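Packaging enzyme P4 (PDB 4BLP) probably hydrolyses nucleoside triphosphates to drive viral RNA into the capsid of a double-stranded RNA phage, acting as a hexameric RecA-like packaging motor. Local coordinates at residues D[133-138]-D[144-149]; D[137-142]-D[207-212]; D[170-175]-D[197-202]; D[279-284]-D[289-294]. All coordinates share one frame; numbering follows the deposited sequence.

Contact 1 (D[133-138]-D[144-149]); sequences LSSVHN and HLSGLH
His137 and His144 face each other across a very short hairpin as an antiparallel hydrogen-bonded pair. Two backbone bonds hold them: His137 N to His144 O at 2.8 Å, and His144 N to His137 O at 2.8 Å, both lying in their carbonyl planes but distinctly bent at the hydrogen (137° and 146°). Beyond this pair the backbone bonding weakens. Ser146 N reaches Ser135 O only weakly, at 3.5 Å, and a water supplements it, accepting from Ser146 N at 3.2 Å and lying within hydrogen-bonding distance of Ser135 O.

Apolar contact is slight: Val136 CG1 meets Leu145 CD2 at 4.1 Å, the two branches crossing at a slant. Leu145 also packs on Gly178 of a neighbouring subunit.

The polar side-chain network lies mostly within residues 144-149. With CG anti to the backbone N (chi1 -164°), the His144 ring swings away from the partner strand. Its ND1 donates nearly in the ring plane to a lone pair of Leu145 O, 2.8 Å away, while NE2 shares a hydrogen bond of 2.8 Å with His149 ND1. His149 NE2 in turn pairs with Thr281.

The example illustrates how a pair of strands too short for many backbone bonds can be supplemented: water bridges one end, and bonds at both ring nitrogens fix the rotation of a buried histidine, tying the hairpin to strand 147-152.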
loop_
_atom_site.group_PDB
_atom_site.type_symbol
_atom_site.label_atom_id
_atom_site.label_comp_id
_atom_site.label_asym_id
_atom_site.label_seq_id
_atom_site.Cartn_x
_atom_site.Cartn_y
_atom_site.Cartn_z
ATOM N N LEU D 133 -21.631 38.360 9.493
ATOM C CA LEU D 133 -23.044 38.717 9.368
ATOM C C LEU D 133 -23.243 39.534 8.099
ATOM O O LEU D 133 -24.373 39.700 7.648
ATOM C CB LEU D 133 -23.519 39.521 10.593
ATOM C CG LEU D 133 -23.737 38.766 11.898
ATOM C CD1 LEU D 133 -24.096 39.723 13.017
ATOM C CD2 LEU D 133 -24.805 37.706 11.757
ATOM N N SER D 134 -22.138 40.060 7.533
ATOM C CA SER D 134 -22.152 40.902 6.337
ATOM C C SER D 134 -22.102 40.067 5.048
ATOM O O SER D 134 -22.199 40.648 3.960
ATOM C CB SER D 134 -21.024 41.933 6.381
ATOM O OG SER D 134 -19.972 41.646 5.473
ATOM N N SER D 135 -21.968 38.715 5.169
ATOM C CA SER D 135 -21.934 37.825 4.023
ATOM C C SER D 135 -22.873 36.650 4.271
ATOM O O SER D 135 -22.434 35.532 4.572
ATOM C CB SER D 135 -20.504 37.356 3.760
ATOM O OG SER D 135 -19.817 38.384 3.057
ATOM N N VAL D 136 -24.192 36.934 4.219
ATOM C CA VAL D 136 -25.206 35.895 4.423
ATOM C C VAL D 136 -26.011 35.772 3.139
ATOM O O VAL D 136 -25.952 36.655 2.263
ATOM C CB VAL D 136 -26.078 36.063 5.685
ATOM C CG1 VAL D 136 -25.215 36.015 6.946
ATOM C CG2 VAL D 136 -26.919 37.343 5.624
ATOM N N HIS D 137 -26.718 34.649 2.993
ATOM C CA HIS D 137 -27.330 34.275 1.711
ATOM C C HIS D 137 -28.727 33.755 1.851
ATOM O O HIS D 137 -29.032 33.072 2.819
ATOM C CB HIS D 137 -26.449 33.172 1.061
ATOM C CG HIS D 137 -25.053 33.644 0.791
ATOM N ND1 HIS D 137 -24.025 33.498 1.733
ATOM C CD2 HIS D 137 -24.592 34.373 -0.247
ATOM C CE1 HIS D 137 -22.961 34.073 1.179
ATOM N NE2 HIS D 137 -23.261 34.639 0.011
ATOM N N ASN D 138 -29.553 34.005 0.822
ATOM C CA ASN D 138 -30.936 33.557 0.817
ATOM C C ASN D 138 -31.013 32.198 0.154
ATOM O O ASN D 138 -31.097 32.090 -1.071
ATOM C CB ASN D 138 -31.850 34.600 0.111
ATOM C CG ASN D 138 -33.325 34.366 0.320
ATOM O OD1 ASN D 138 -33.760 33.343 0.853
ATOM N ND2 ASN D 138 -34.141 35.313 -0.110
ATOM N N HIS D 144 -28.391 32.355 5.476
ATOM C CA HIS D 144 -27.471 31.204 5.464
ATOM C C HIS D 144 -26.042 31.748 5.510
ATOM O O HIS D 144 -25.735 32.687 4.761
ATOM C CB HIS D 144 -27.730 30.390 4.181
ATOM C CG HIS D 144 -27.175 28.992 4.161
ATOM N ND1 HIS D 144 -25.826 28.742 4.380
ATOM C CD2 HIS D 144 -27.806 27.822 3.911
ATOM C CE1 HIS D 144 -25.674 27.423 4.259
ATOM N NE2 HIS D 144 -26.840 26.820 3.997
ATOM N N LEU D 145 -25.156 31.205 6.383
ATOM C CA LEU D 145 -23.767 31.703 6.336
ATOM C C LEU D 145 -23.103 31.330 5.013
ATOM O O LEU D 145 -23.501 30.351 4.361
ATOM C CB LEU D 145 -22.922 31.092 7.479
ATOM C CG LEU D 145 -23.229 31.641 8.895
ATOM C CD1 LEU D 145 -22.354 30.909 9.925
ATOM C CD2 LEU D 145 -23.000 33.165 8.982
ATOM N N SER D 146 -22.059 32.089 4.639
ATOM C CA SER D 146 -21.242 31.720 3.499
ATOM C C SER D 146 -20.573 30.373 3.821
ATOM O O SER D 146 -20.271 30.082 4.986
ATOM C CB SER D 146 -20.182 32.783 3.235
ATOM O OG SER D 146 -20.778 34.016 2.883
ATOM N N GLY D 147 -20.371 29.580 2.789
ATOM C CA GLY D 147 -19.800 28.243 2.932
ATOM C C GLY D 147 -20.351 27.341 1.852
ATOM O O GLY D 147 -20.663 27.784 0.747
ATOM N N LEU D 148 -20.483 26.059 2.192
ATOM C CA LEU D 148 -20.990 25.033 1.309
ATOM C C LEU D 148 -22.224 24.445 1.920
ATOM O O LEU D 148 -22.221 24.157 3.125
ATOM C CB LEU D 148 -19.874 23.963 1.164
ATOM C CG LEU D 148 -20.198 22.696 0.378
ATOM C CD1 LEU D 148 -20.523 23.029 -1.122
ATOM C CD2 LEU D 148 -19.010 21.703 0.449
ATOM N N HIS D 149 -23.276 24.255 1.102
ATOM C CA HIS D 149 -24.511 23.576 1.526
ATOM C C HIS D 149 -24.566 22.281 0.744
ATOM O O HIS D 149 -24.579 22.329 -0.480
ATOM C CB HIS D 149 -25.771 24.426 1.243
ATOM C CG HIS D 149 -27.018 23.807 1.796
ATOM N ND1 HIS D 149 -27.618 24.308 2.937
ATOM C CD2 HIS D 149 -27.709 22.715 1.380
ATOM C CE1 HIS D 149 -28.676 23.536 3.157
ATOM N NE2 HIS D 149 -28.769 22.555 2.259
HETATM O O HOH W 1 -20.585 34.272 6.402
#

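Contact 2 (D[137-142]-D[207-212]); sequences HNWQVR and DYRVVI
The Trp139 indole and the Arg209 guanidinium meet at a slant, their planes 67° apart. Trp139 CB lies over one guanidinium face, 3.7 Å above the plane and displaced toward the rim, while a water lies in plane at the guanidinium edge. On the indole, Gln140 NE2 sits over one face, also toward the rim, and the same water lies at the ring edge. The aliphatic part of the arginine makes the closest approach to the ring, Arg209 CD coming obliquely to within 3.6 Å of Trp139 CE3.

Polar contact centres on the carbonyl of Asn138. Arg209 NH2 donates to Asn138 O over 3.0 Å with an angle of 154° at the hydrogen, yet it comes from well above the carbonyl plane and not along a lone pair. The water adds a second donor to Asn138 O at 3.0 Å and itself accepts from Arg209 NE at 3.0 Å, so that NE and NH2 serve one oxygen, directly and through solvent. What makes this possible is a folded arginine: it leaves the backbone extended, then bends at both chi2 and chi3, bringing CD alongside Trp139 CE3 and the charged end to the loop.

Around this, Trp139 stands edge-to-face with His149, and Arg209 NH1 holds a glycerol, probably from crystallisation, that also binds Asp207. The general lesson is a division of labour within one side chain: its methylene packs on an aromatic ring, while a carbonyl and a water accept from two guanidinium nitrogens and probably contribute to stabilising the positive charge.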
loop_
_atom_site.group_PDB
_atom_site.type_symbol
_atom_site.label_atom_id
_atom_site.label_comp_id
_atom_site.label_asym_id
_atom_site.label_seq_id
_atom_site.Cartn_x
_atom_site.Cartn_y
_atom_site.Cartn_z
ATOM N N HIS D 137 -26.718 34.649 2.993
ATOM C CA HIS D 137 -27.330 34.275 1.711
ATOM C C HIS D 137 -28.727 33.755 1.851
ATOM O O HIS D 137 -29.032 33.072 2.819
ATOM C CB HIS D 137 -26.449 33.172 1.061
ATOM C CG HIS D 137 -25.053 33.644 0.791
ATOM N ND1 HIS D 137 -24.025 33.498 1.733
ATOM C CD2 HIS D 137 -24.592 34.373 -0.247
ATOM C CE1 HIS D 137 -22.961 34.073 1.179
ATOM N NE2 HIS D 137 -23.261 34.639 0.011
ATOM N N ASN D 138 -29.553 34.005 0.822
ATOM C CA ASN D 138 -30.936 33.557 0.817
ATOM C C ASN D 138 -31.013 32.198 0.154
ATOM O O ASN D 138 -31.097 32.090 -1.071
ATOM C CB ASN D 138 -31.850 34.600 0.111
ATOM C CG ASN D 138 -33.325 34.366 0.320
ATOM O OD1 ASN D 138 -33.760 33.343 0.853
ATOM N ND2 ASN D 138 -34.141 35.313 -0.110
ATOM N N TRP D 139 -30.853 31.145 0.959
ATOM C CA TRP D 139 -30.932 29.761 0.495
ATOM C C TRP D 139 -31.543 28.969 1.610
ATOM O O TRP D 139 -30.871 28.773 2.630
ATOM C CB TRP D 139 -29.555 29.186 0.109
ATOM C CG TRP D 139 -29.583 27.695 -0.161
ATOM C CD1 TRP D 139 -29.026 26.711 0.601
ATOM C CD2 TRP D 139 -30.184 27.039 -1.288
ATOM N NE1 TRP D 139 -29.292 25.479 0.048
ATOM C CE2 TRP D 139 -29.986 25.652 -1.120
ATOM C CE3 TRP D 139 -30.916 27.493 -2.414
ATOM C CZ2 TRP D 139 -30.469 24.708 -2.039
ATOM C CZ3 TRP D 139 -31.331 26.561 -3.360
ATOM C CH2 TRP D 139 -31.123 25.184 -3.160
ATOM N N GLN D 140 -32.834 28.547 1.423
ATOM C CA GLN D 140 -33.621 27.765 2.407
ATOM C C GLN D 140 -34.029 28.653 3.580
ATOM O O GLN D 140 -35.170 28.579 4.011
ATOM C CB GLN D 140 -32.873 26.491 2.881
ATOM C CG GLN D 140 -32.429 25.582 1.720
ATOM C CD GLN D 140 -33.612 25.098 0.915
ATOM O OE1 GLN D 140 -34.472 24.369 1.415
ATOM N NE2 GLN D 140 -33.701 25.508 -0.353
ATOM N N VAL D 141 -33.097 29.474 4.107
ATOM C CA VAL D 141 -33.331 30.499 5.144
ATOM C C VAL D 141 -32.772 31.791 4.571
ATOM O O VAL D 141 -31.912 31.732 3.690
ATOM C CB VAL D 141 -32.748 30.168 6.537
ATOM C CG1 VAL D 141 -33.406 28.916 7.117
ATOM C CG2 VAL D 141 -31.216 30.043 6.502
ATOM N N ARG D 142 -33.217 32.957 5.083
ATOM C CA ARG D 142 -32.783 34.241 4.542
ATOM C C ARG D 142 -31.334 34.595 4.837
ATOM O O ARG D 142 -30.758 35.412 4.116
ATOM C CB ARG D 142 -33.685 35.369 5.092
ATOM C CG ARG D 142 -35.095 35.309 4.515
ATOM C CD ARG D 142 -35.935 36.465 4.979
ATOM N NE ARG D 142 -37.294 36.325 4.473
ATOM C CZ ARG D 142 -38.328 37.027 4.912
ATOM N NH1 ARG D 142 -38.166 37.929 5.872
ATOM N NH2 ARG D 142 -39.533 36.834 4.396
ATOM N N ASP D 207 -23.200 36.663 -8.114
ATOM C CA ASP D 207 -24.523 36.657 -7.468
ATOM C C ASP D 207 -25.534 35.677 -8.093
ATOM O O ASP D 207 -26.747 35.906 -8.010
ATOM C CB ASP D 207 -25.150 38.083 -7.424
ATOM C CG ASP D 207 -26.183 38.265 -6.315
ATOM O OD1 ASP D 207 -26.101 37.534 -5.289
ATOM O OD2 ASP D 207 -27.103 39.091 -6.494
ATOM N N TYR D 208 -25.040 34.575 -8.691
ATOM C CA TYR D 208 -25.906 33.500 -9.156
ATOM C C TYR D 208 -26.143 32.523 -8.020
ATOM O O TYR D 208 -25.207 32.204 -7.278
ATOM C CB TYR D 208 -25.245 32.715 -10.313
ATOM C CG TYR D 208 -25.213 33.434 -11.629
ATOM C CD1 TYR D 208 -24.241 34.393 -11.898
ATOM C CD2 TYR D 208 -26.122 33.127 -12.627
ATOM C CE1 TYR D 208 -24.224 35.087 -13.109
ATOM C CE2 TYR D 208 -26.097 33.791 -13.854
ATOM C CZ TYR D 208 -25.167 34.796 -14.076
ATOM O OH TYR D 208 -25.118 35.432 -15.296
ATOM N N ARG D 209 -27.363 31.979 -7.936
ATOM C CA ARG D 209 -27.610 30.843 -7.054
ATOM C C ARG D 209 -27.141 29.662 -7.865
ATOM O O ARG D 209 -27.803 29.300 -8.842
ATOM C CB ARG D 209 -29.104 30.697 -6.652
ATOM C CG ARG D 209 -29.379 29.367 -5.892
ATOM C CD ARG D 209 -28.587 29.216 -4.570
ATOM N NE ARG D 209 -28.911 30.306 -3.643
ATOM C CZ ARG D 209 -28.032 31.157 -3.132
ATOM N NH1 ARG D 209 -26.730 30.984 -3.342
ATOM N NH2 ARG D 209 -28.441 32.163 -2.370
ATOM N N VAL D 210 -25.998 29.092 -7.484
ATOM C CA VAL D 210 -25.383 28.018 -8.267
ATOM C C VAL D 210 -25.459 26.708 -7.509
ATOM O O VAL D 210 -25.163 26.638 -6.308
ATOM C CB VAL D 210 -23.910 28.388 -8.693
ATOM C CG1 VAL D 210 -23.082 28.923 -7.537
ATOM C CG2 VAL D 210 -23.186 27.214 -9.362
ATOM N N VAL D 211 -25.838 25.661 -8.231
ATOM C CA VAL D 211 -25.922 24.295 -7.689
ATOM C C VAL D 211 -24.944 23.453 -8.473
ATOM O O VAL D 211 -24.849 23.618 -9.686
ATOM C CB VAL D 211 -27.383 23.778 -7.832
ATOM C CG1 VAL D 211 -27.447 22.247 -7.742
ATOM C CG2 VAL D 211 -28.312 24.482 -6.822
ATOM N N ILE D 212 -24.249 22.541 -7.803
ATOM C CA ILE D 212 -23.307 21.634 -8.466
ATOM C C ILE D 212 -23.874 20.228 -8.459
ATOM O O ILE D 212 -24.084 19.642 -7.397
ATOM C CB ILE D 212 -21.900 21.668 -7.830
ATOM C CG1 ILE D 212 -21.352 23.132 -7.896
ATOM C CG2 ILE D 212 -20.954 20.709 -8.566
ATOM C CD1 ILE D 212 -20.713 23.560 -6.613
HETATM O O HOH W 2 -31.904 30.813 -3.671
#

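Contact 3 (D[170-175]-D[197-202]); sequences VTIRWG and LAVALL
Val199 and Ala200 are offered to Ile172 by a turn of helix whose frame is set by regular backbone bonds, the shortest being Leu202 N to Ala198 O at 2.8 Å, which spans both residues. The contact with the strand is itself wholly apolar, carried by a single isoleucine branch. Ile172 places CG1 beside its own backbone N (chi1 -69°) and then runs on extended (chi2 170°), so that the terminal CD1 projects end-on into the helix surface.

There CD1 touches backbone as well as side chain. It lies 3.4 Å from Ala200 CA, tighter than an ordinary van der Waals contact between carbons, and 3.6 Å from Ala200 CB. The small alanine thus admits the strand residue close to the helix backbone. Val199 flanks this point: its CG1 branch crosses the isoleucine at a slant, 3.8 Å from Ile172 CD1 and 4.0 Å from Ile172 CG1. All three residues are buried.

Neighbours extend the same core, with Ile172 also packing on Val210 and Leu203, and Ala200 on Ile212. Next along the strand, Arg173 belongs to a different environment, forming salt bridges with Asp182 and Asp213 and packing on Pro129 of another subunit.

The topology explains the arrangement. Helix 193-205 connects strand 187-189 to strand 210-213, and strand 170-173 runs parallel between them; the helix therefore lies across the strand it bypasses. This is a beta-alpha-beta crossover, the repeated building principle of RecA-like P-loop NTPases, seen here through its hydrophobic layer.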
loop_
_atom_site.group_PDB
_atom_site.type_symbol
_atom_site.label_atom_id
_atom_site.label_comp_id
_atom_site.label_asym_id
_atom_site.label_seq_id
_atom_site.Cartn_x
_atom_site.Cartn_y
_atom_site.Cartn_z
ATOM N N VAL D 170 -28.341 28.610 -11.989
ATOM C CA VAL D 170 -27.459 27.849 -12.867
ATOM C C VAL D 170 -27.043 26.575 -12.164
ATOM O O VAL D 170 -26.898 26.563 -10.932
ATOM C CB VAL D 170 -26.235 28.728 -13.282
ATOM C CG1 VAL D 170 -25.416 29.150 -12.060
ATOM C CG2 VAL D 170 -25.346 28.024 -14.335
ATOM N N THR D 171 -26.874 25.516 -12.937
ATOM C CA THR D 171 -26.379 24.231 -12.428
ATOM C C THR D 171 -25.082 23.891 -13.120
ATOM O O THR D 171 -25.017 23.865 -14.351
ATOM C CB THR D 171 -27.437 23.122 -12.641
ATOM O OG1 THR D 171 -28.660 23.482 -11.973
ATOM C CG2 THR D 171 -26.955 21.747 -12.131
ATOM N N ILE D 172 -24.055 23.599 -12.328
ATOM C CA ILE D 172 -22.781 23.135 -12.866
ATOM C C ILE D 172 -22.894 21.620 -12.970
ATOM O O ILE D 172 -23.306 20.975 -12.004
ATOM C CB ILE D 172 -21.607 23.572 -11.988
ATOM C CG1 ILE D 172 -21.458 25.100 -12.098
ATOM C CG2 ILE D 172 -20.283 22.846 -12.427
ATOM C CD1 ILE D 172 -20.461 25.577 -11.054
ATOM N N ARG D 173 -22.561 21.070 -14.139
ATOM C CA ARG D 173 -22.695 19.623 -14.359
ATOM C C ARG D 173 -21.317 19.004 -14.415
ATOM O O ARG D 173 -20.513 19.362 -15.283
ATOM C CB ARG D 173 -23.517 19.388 -15.654
ATOM C CG ARG D 173 -25.002 19.784 -15.402
ATOM C CD ARG D 173 -25.818 18.604 -14.847
ATOM N NE ARG D 173 -25.924 17.607 -15.911
ATOM C CZ ARG D 173 -26.183 16.315 -15.723
ATOM N NH1 ARG D 173 -26.427 15.844 -14.502
ATOM N NH2 ARG D 173 -26.181 15.482 -16.749
ATOM N N TRP D 174 -21.012 18.152 -13.427
ATOM C CA TRP D 174 -19.687 17.548 -13.281
ATOM C C TRP D 174 -19.769 16.085 -12.920
ATOM O O TRP D 174 -20.425 15.726 -11.920
ATOM C CB TRP D 174 -18.910 18.299 -12.167
ATOM C CG TRP D 174 -17.484 17.817 -11.980
ATOM C CD1 TRP D 174 -16.588 17.485 -12.964
ATOM C CD2 TRP D 174 -16.804 17.609 -10.725
ATOM N NE1 TRP D 174 -15.405 17.045 -12.397
ATOM C CE2 TRP D 174 -15.513 17.109 -11.026
ATOM C CE3 TRP D 174 -17.182 17.753 -9.365
ATOM C CZ2 TRP D 174 -14.560 16.826 -10.023
ATOM C CZ3 TRP D 174 -16.240 17.482 -8.370
ATOM C CH2 TRP D 174 -14.951 17.009 -8.698
ATOM N N GLY D 175 -19.091 15.256 -13.708
ATOM C CA GLY D 175 -18.946 13.824 -13.436
ATOM C C GLY D 175 -20.232 13.018 -13.483
ATOM O O GLY D 175 -20.320 11.940 -12.891
ATOM N N LEU D 197 -14.588 24.096 -9.448
ATOM C CA LEU D 197 -14.517 25.077 -8.367
ATOM C C LEU D 197 -14.418 26.509 -8.885
ATOM O O LEU D 197 -15.063 27.380 -8.333
ATOM C CB LEU D 197 -13.350 24.790 -7.423
ATOM C CG LEU D 197 -13.378 25.569 -6.092
ATOM C CD1 LEU D 197 -14.716 25.424 -5.298
ATOM C CD2 LEU D 197 -12.232 25.134 -5.218
ATOM N N ALA D 198 -13.591 26.755 -9.902
ATOM C CA ALA D 198 -13.430 28.104 -10.437
ATOM C C ALA D 198 -14.768 28.607 -10.990
ATOM O O ALA D 198 -15.179 29.737 -10.683
ATOM C CB ALA D 198 -12.347 28.109 -11.528
ATOM N N VAL D 199 -15.453 27.765 -11.788
ATOM C CA VAL D 199 -16.736 28.159 -12.400
ATOM C C VAL D 199 -17.762 28.434 -11.281
ATOM O O VAL D 199 -18.486 29.434 -11.345
ATOM C CB VAL D 199 -17.228 27.081 -13.409
ATOM C CG1 VAL D 199 -18.669 27.321 -13.849
ATOM C CG2 VAL D 199 -16.312 27.085 -14.631
ATOM N N ALA D 200 -17.813 27.556 -10.274
ATOM C CA ALA D 200 -18.726 27.748 -9.128
ATOM C C ALA D 200 -18.448 29.055 -8.403
ATOM O O ALA D 200 -19.391 29.819 -8.117
ATOM C CB ALA D 200 -18.600 26.567 -8.153
ATOM N N LEU D 201 -17.174 29.310 -8.065
ATOM C CA LEU D 201 -16.814 30.549 -7.341
ATOM C C LEU D 201 -17.107 31.785 -8.187
ATOM O O LEU D 201 -17.557 32.798 -7.650
ATOM C CB LEU D 201 -15.332 30.529 -6.934
ATOM C CG LEU D 201 -15.011 29.425 -5.887
ATOM C CD1 LEU D 201 -13.500 29.400 -5.591
ATOM C CD2 LEU D 201 -15.825 29.703 -4.564
ATOM N N LEU D 202 -16.842 31.720 -9.503
ATOM C CA LEU D 202 -17.136 32.872 -10.379
ATOM C C LEU D 202 -18.634 33.180 -10.420
ATOM O O LEU D 202 -19.039 34.345 -10.247
ATOM C CB LEU D 202 -16.593 32.612 -11.797
ATOM C CG LEU D 202 -15.075 32.793 -11.930
ATOM C CD1 LEU D 202 -14.553 32.034 -13.215
ATOM C CD2 LEU D 202 -14.733 34.268 -12.015
#

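Contact 4 (D[279-284]-D[289-294]); sequences GMTVVN and VSQTIR
Thr281 and Gln291 lie side by side on one face of an antiparallel hairpin, joined by a nearly straight bond: Gln291 NE2 donates to Thr281 OG1 at 2.8 Å and 168°, with the acceptor in the plane of the amide. On the opposite face, Val282 CG2 touches Ser290 OG at 3.4 Å. The side chains of Val282 and Val289 also cross at a slant, with Val282 CG1 4.0 Å from Val289 CB. Toward the turn, Val289 CG2 rests on Asn284 CB at 3.6 Å; that branch stands beside its own backbone N because CG1 takes the position opposite it (chi1 169°).

The backbone sets this register. Met280 N bonds Thr292 O at 2.8 Å, and Thr292 N returns to Met280 O at 2.9 Å. At Val282 the pattern changes: its N binds Ser290 O, but its O receives Val289 N at 2.7 Å. Two residues thus face one, a classic beta bulge, and the chain turns a corner at Val289.

Further out, both members of the polar pair have second partners, His149 for Thr281 OG1 and Gln140 for Gln291 NE2, so the threonine hydroxyl, on the middle strand, links the strands on either side of its own. Met280, Val282 and Thr292 pack on helix 266-274, and Thr292 OG1 pairs with Arg299. Arg294 forms a salt bridge with Glu179 of a neighbouring subunit.

Strand 279-284 runs parallel to strand 147-152 on its other side, and the hairpin then reverses direction. A parallel core continued at one side by antiparallel strands is an arrangement in keeping with the RecA-like fold, here with a bulged beta hairpin making the change.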
loop_
_atom_site.group_PDB
_atom_site.type_symbol
_atom_site.label_atom_id
_atom_site.label_comp_id
_atom_site.label_asym_id
_atom_site.label_seq_id
_atom_site.Cartn_x
_atom_site.Cartn_y
_atom_site.Cartn_z
ATOM N N GLY D 279 -24.167 23.950 5.761
ATOM C CA GLY D 279 -25.537 23.449 5.744
ATOM C C GLY D 279 -25.672 22.117 5.065
ATOM O O GLY D 279 -24.862 21.770 4.209
ATOM N N MET D 280 -26.702 21.358 5.439
ATOM C CA MET D 280 -26.920 20.055 4.837
ATOM C C MET D 280 -28.420 19.798 4.762
ATOM O O MET D 280 -29.130 20.023 5.738
ATOM C CB MET D 280 -26.255 18.945 5.698
ATOM C CG MET D 280 -26.483 17.557 5.126
ATOM S SD MET D 280 -25.660 16.265 6.076
ATOM C CE MET D 280 -26.967 15.913 7.294
ATOM N N THR D 281 -28.880 19.292 3.625
ATOM C CA THR D 281 -30.271 18.859 3.409
ATOM C C THR D 281 -30.242 17.400 3.014
ATOM O O THR D 281 -29.499 17.039 2.094
ATOM C CB THR D 281 -30.980 19.709 2.303
ATOM O OG1 THR D 281 -30.970 21.082 2.685
ATOM C CG2 THR D 281 -32.444 19.268 2.066
ATOM N N VAL D 282 -31.007 16.568 3.722
ATOM C CA VAL D 282 -31.157 15.140 3.378
ATOM C C VAL D 282 -32.441 15.036 2.559
ATOM O O VAL D 282 -33.509 15.511 3.000
ATOM C CB VAL D 282 -31.198 14.203 4.622
ATOM C CG1 VAL D 282 -31.439 12.745 4.192
ATOM C CG2 VAL D 282 -29.912 14.326 5.434
ATOM N N VAL D 283 -32.340 14.436 1.368
ATOM C CA VAL D 283 -33.492 14.290 0.479
ATOM C C VAL D 283 -33.803 12.804 0.243
ATOM O O VAL D 283 -32.897 11.985 0.080
ATOM C CB VAL D 283 -33.244 15.059 -0.869
ATOM C CG1 VAL D 283 -34.222 14.663 -1.977
ATOM C CG2 VAL D 283 -33.252 16.573 -0.652
ATOM N N ASN D 284 -35.071 12.492 0.171
ATOM C CA ASN D 284 -35.572 11.161 -0.200
ATOM C C ASN D 284 -36.876 11.373 -0.915
ATOM O O ASN D 284 -37.689 12.202 -0.481
ATOM C CB ASN D 284 -35.711 10.208 0.990
ATOM C CG ASN D 284 -35.982 8.790 0.559
ATOM O OD1 ASN D 284 -35.392 8.289 -0.395
ATOM N ND2 ASN D 284 -36.892 8.122 1.241
ATOM N N VAL D 289 -36.043 15.388 4.012
ATOM C CA VAL D 289 -36.173 14.485 5.164
ATOM C C VAL D 289 -35.750 15.292 6.410
ATOM O O VAL D 289 -36.445 15.297 7.422
ATOM C CB VAL D 289 -35.317 13.197 4.975
ATOM C CG1 VAL D 289 -35.242 12.390 6.277
ATOM C CG2 VAL D 289 -35.862 12.342 3.839
ATOM N N SER D 290 -34.615 15.967 6.318
ATOM C CA SER D 290 -34.058 16.767 7.397
ATOM C C SER D 290 -33.186 17.859 6.815
ATOM O O SER D 290 -32.747 17.755 5.668
ATOM C CB SER D 290 -33.256 15.897 8.360
ATOM O OG SER D 290 -32.062 15.432 7.765
ATOM N N GLN D 291 -32.963 18.926 7.598
ATOM C CA GLN D 291 -32.138 20.023 7.138
ATOM C C GLN D 291 -31.478 20.676 8.332
ATOM O O GLN D 291 -32.109 20.797 9.367
ATOM C CB GLN D 291 -32.995 21.011 6.354
ATOM C CG GLN D 291 -32.191 22.187 5.728
ATOM C CD GLN D 291 -33.135 22.985 4.866
ATOM O OE1 GLN D 291 -33.925 23.793 5.372
ATOM N NE2 GLN D 291 -33.110 22.726 3.563
ATOM N N THR D 292 -30.219 21.079 8.199
ATOM C CA THR D 292 -29.535 21.809 9.269
ATOM C C THR D 292 -28.693 22.873 8.617
ATOM O O THR D 292 -27.998 22.572 7.635
ATOM C CB THR D 292 -28.740 20.916 10.228
ATOM O OG1 THR D 292 -28.140 21.775 11.226
ATOM C CG2 THR D 292 -27.645 20.048 9.515
ATOM N N ILE D 293 -28.812 24.115 9.103
ATOM C CA ILE D 293 -28.073 25.242 8.536
ATOM C C ILE D 293 -27.447 26.110 9.608
ATOM O O ILE D 293 -28.132 26.464 10.574
ATOM C CB ILE D 293 -29.055 26.094 7.676
ATOM C CG1 ILE D 293 -29.529 25.312 6.419
ATOM C CG2 ILE D 293 -28.461 27.476 7.302
ATOM C CD1 ILE D 293 -30.778 25.915 5.726
ATOM N N ARG D 294 -26.180 26.526 9.386
ATOM C CA ARG D 294 -25.512 27.509 10.240
ATOM C C ARG D 294 -25.916 28.861 9.653
ATOM O O ARG D 294 -25.508 29.179 8.513
ATOM C CB ARG D 294 -23.968 27.309 10.206
ATOM C CG ARG D 294 -23.537 25.928 10.723
ATOM C CD ARG D 294 -22.014 25.740 10.655
ATOM N NE ARG D 294 -21.687 24.308 10.596
ATOM C CZ ARG D 294 -21.523 23.524 11.651
ATOM N NH1 ARG D 294 -21.586 24.030 12.877
ATOM N NH2 ARG D 294 -21.280 22.228 11.491
#

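How the contacts relate
All four contacts reach one mixed sheet. Contacts 1 and 2 share His137 and Asn138, their centres 8 Å apart, and Trp139 NE1 of contact 2 lies 3.3 Å from His149 CG of contact 1. Contact 4 joins both: Leu145 N is 3.0 Å from Arg294 O, and Gln140 OE1 is 3.0 Å from Gln291 NE2. Contact 3 is attached through the neighbouring strands 170-173 and 210-213, where Val211 O approaches Ile172 N to 2.8 Å, but its centre lies about 21 Å from that of contact 4. Strand 147-152, beside contact 4, leads into a probable Walker A loop, which Val283 approaches without touching.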